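Local structure of 4-alpha-glucanotransferase (Aquifex aeolicus, 1TZ7) at residues Glu284-Trp289 and Lys335-Lys340. The protein is an amylomaltase, or disproportionating enzyme, a member of the 4-alpha-glucanotransferase family built around a parallel beta/alpha barrel of eight strands. Numbering follows the deposited sequence.
Sequences EGFRWW and KTLFKK
Phe286 lays one face of its ring against the backbone of Leu337, a compact example of how the short link between two helices can pack on a third. The apolar part of the contact centres on this pair. Leu337 CA stands over the middle of the ring, 3.9 Å from the centroid and only 11° off the ring normal, a CH-pi contact in which the helix backbone itself meets the aromatic face. The leucine side chain continues the packing: its CG is anti to the backbone N, and the CD1 branch reaches Phe286 CD2 at 3.6 Å. The same methyl lies 4.1 Å from Trp289 CB, so this one group touches both Phe286 and Trp289. Thr336 CB also approaches Phe286 CE1 at 4.0 Å, while the threonine hydroxyl is hydrogen-bonded to Pro333 O. Trp278 of helix 278-283 also touches both Phe286 and Leu337, and its ring lies nearly parallel to that of Trp289.

A single hydrogen bond forms the polar part. The Lys340 chain kinks at its second and fourth torsions, which brings NZ to Gly285 O at 2.8 Å, in the carbonyl plane and on a lone pair (C=O...N angle 122°). Gly285, with positive phi, is the C-prime residue of the Schellman motif ending helix 278-283, and Phe286 is the N-cap of helix 287-297. Within the turn, Glu284 OE1 accepts the backbone N-H of Trp288 in a nearly straight bond of 3.1 Å (N-H...O angle 165°), tying the start of the new helix to the end of the old one.

Helix 334-344 therefore meets the junction in two different ways: Leu337 packs against one face of the phenylalanine ring, and the Lys340 amine, probably protonated, donates one hydrogen bond to a carbonyl of the helix-ending turn at the more exposed margin.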
# COMPACT_ATOMS: atom_id res chain seq x y z
N GLU A 284 1.83 -22.84 -13.47
CA GLU A 284 0.51 -22.32 -13.86
C GLU A 284 0.63 -21.01 -14.66
O GLU A 284 -0.32 -20.22 -14.72
CB GLU A 284 -0.39 -22.11 -12.61
CG GLU A 284 0.23 -21.24 -11.52
CD GLU A 284 -0.73 -20.17 -10.99
OE1 GLU A 284 -0.36 -18.98 -10.99
OE2 GLU A 284 -1.86 -20.54 -10.57
N GLY A 285 1.79 -20.79 -15.27
CA GLY A 285 1.99 -19.65 -16.17
C GLY A 285 1.86 -18.30 -15.49
O GLY A 285 1.49 -17.31 -16.13
N PHE A 286 2.15 -18.26 -14.19
CA PHE A 286 2.10 -17.02 -13.40
C PHE A 286 0.73 -16.35 -13.44
O PHE A 286 0.63 -15.13 -13.35
CB PHE A 286 3.18 -16.02 -13.87
CG PHE A 286 4.58 -16.55 -13.78
CD1 PHE A 286 5.28 -16.90 -14.93
CD2 PHE A 286 5.20 -16.70 -12.54
CE1 PHE A 286 6.58 -17.39 -14.84
CE2 PHE A 286 6.49 -17.20 -12.46
CZ PHE A 286 7.18 -17.54 -13.60
N ARG A 287 -0.33 -17.13 -13.57
CA ARG A 287 -1.66 -16.56 -13.82
C ARG A 287 -2.26 -15.89 -12.58
O ARG A 287 -3.08 -15.00 -12.69
CB ARG A 287 -2.62 -17.60 -14.42
CG ARG A 287 -2.97 -18.80 -13.49
CD ARG A 287 -3.89 -19.88 -14.17
NE ARG A 287 -3.46 -20.13 -15.49
CZ ARG A 287 -2.76 -21.16 -15.95
NH1 ARG A 287 -2.44 -22.25 -15.24
NH2 ARG A 287 -2.44 -21.11 -17.20
N TRP A 288 -1.84 -16.33 -11.39
CA TRP A 288 -2.26 -15.68 -10.14
C TRP A 288 -1.67 -14.28 -10.05
O TRP A 288 -2.37 -13.33 -9.70
CB TRP A 288 -1.82 -16.51 -8.94
CG TRP A 288 -2.27 -15.95 -7.63
CD1 TRP A 288 -3.52 -16.04 -7.08
CD2 TRP A 288 -1.48 -15.22 -6.69
NE1 TRP A 288 -3.55 -15.41 -5.86
CE2 TRP A 288 -2.31 -14.89 -5.60
CE3 TRP A 288 -0.14 -14.80 -6.66
CZ2 TRP A 288 -1.85 -14.17 -4.49
CZ3 TRP A 288 0.31 -14.08 -5.56
CH2 TRP A 288 -0.54 -13.78 -4.49
N TRP A 289 -0.39 -14.15 -10.38
CA TRP A 289 0.27 -12.85 -10.38
C TRP A 289 -0.31 -11.93 -11.46
O TRP A 289 -0.47 -10.74 -11.25
CB TRP A 289 1.78 -13.01 -10.56
CG TRP A 289 2.51 -13.06 -9.27
CD1 TRP A 289 3.05 -14.16 -8.67
CD2 TRP A 289 2.77 -11.96 -8.39
NE1 TRP A 289 3.64 -13.81 -7.47
CE2 TRP A 289 3.48 -12.46 -7.28
CE3 TRP A 289 2.48 -10.59 -8.44
CZ2 TRP A 289 3.90 -11.64 -6.23
CZ3 TRP A 289 2.90 -9.78 -7.38
CH2 TRP A 289 3.60 -10.31 -6.30
N LYS A 335 12.98 -13.22 -13.97
CA LYS A 335 13.15 -13.00 -15.41
C LYS A 335 11.96 -13.55 -16.19
O LYS A 335 11.42 -12.89 -17.08
CB LYS A 335 14.45 -13.64 -15.90
CG LYS A 335 15.68 -12.70 -15.85
CD LYS A 335 16.67 -13.10 -14.76
CE LYS A 335 17.64 -14.16 -15.24
NZ LYS A 335 18.78 -13.57 -15.99
N THR A 336 11.54 -14.77 -15.86
CA THR A 336 10.41 -15.41 -16.54
C THR A 336 9.09 -14.73 -16.20
O THR A 336 8.23 -14.57 -17.06
CB THR A 336 10.34 -16.92 -16.18
OG1 THR A 336 11.18 -17.21 -15.06
CG2 THR A 336 10.92 -17.77 -17.28
N LEU A 337 8.94 -14.33 -14.94
CA LEU A 337 7.71 -13.70 -14.48
C LEU A 337 7.48 -12.37 -15.17
O LEU A 337 6.38 -12.08 -15.63
CB LEU A 337 7.75 -13.47 -12.96
CG LEU A 337 6.68 -12.52 -12.40
CD1 LEU A 337 5.30 -13.10 -12.58
CD2 LEU A 337 6.95 -12.22 -10.93
N PHE A 338 8.51 -11.55 -15.24
CA PHE A 338 8.33 -10.20 -15.72
C PHE A 338 8.30 -10.14 -17.25
O PHE A 338 7.70 -9.24 -17.82
CB PHE A 338 9.41 -9.27 -15.15
CG PHE A 338 9.08 -8.75 -13.78
CD1 PHE A 338 9.71 -9.27 -12.66
CD2 PHE A 338 8.13 -7.76 -13.61
CE1 PHE A 338 9.39 -8.80 -11.40
CE2 PHE A 338 7.82 -7.29 -12.36
CZ PHE A 338 8.45 -7.81 -11.25
N LYS A 339 8.92 -11.12 -17.91
CA LYS A 339 8.79 -11.27 -19.36
C LYS A 339 7.32 -11.47 -19.74
O LYS A 339 6.83 -10.87 -20.70
CB LYS A 339 9.63 -12.44 -19.87
CG LYS A 339 9.64 -12.57 -21.42
CD LYS A 339 10.75 -13.51 -21.90
CE LYS A 339 11.00 -13.37 -23.41
NZ LYS A 339 9.85 -12.76 -24.13
N LYS A 340 6.63 -12.31 -18.97
CA LYS A 340 5.21 -12.56 -19.21
C LYS A 340 4.35 -11.37 -18.79
O LYS A 340 3.43 -11.00 -19.50
CB LYS A 340 4.76 -13.81 -18.47
CG LYS A 340 3.91 -14.75 -19.31
CD LYS A 340 2.69 -15.21 -18.56
CE LYS A 340 1.74 -15.98 -19.47
NZ LYS A 340 1.39 -17.30 -18.92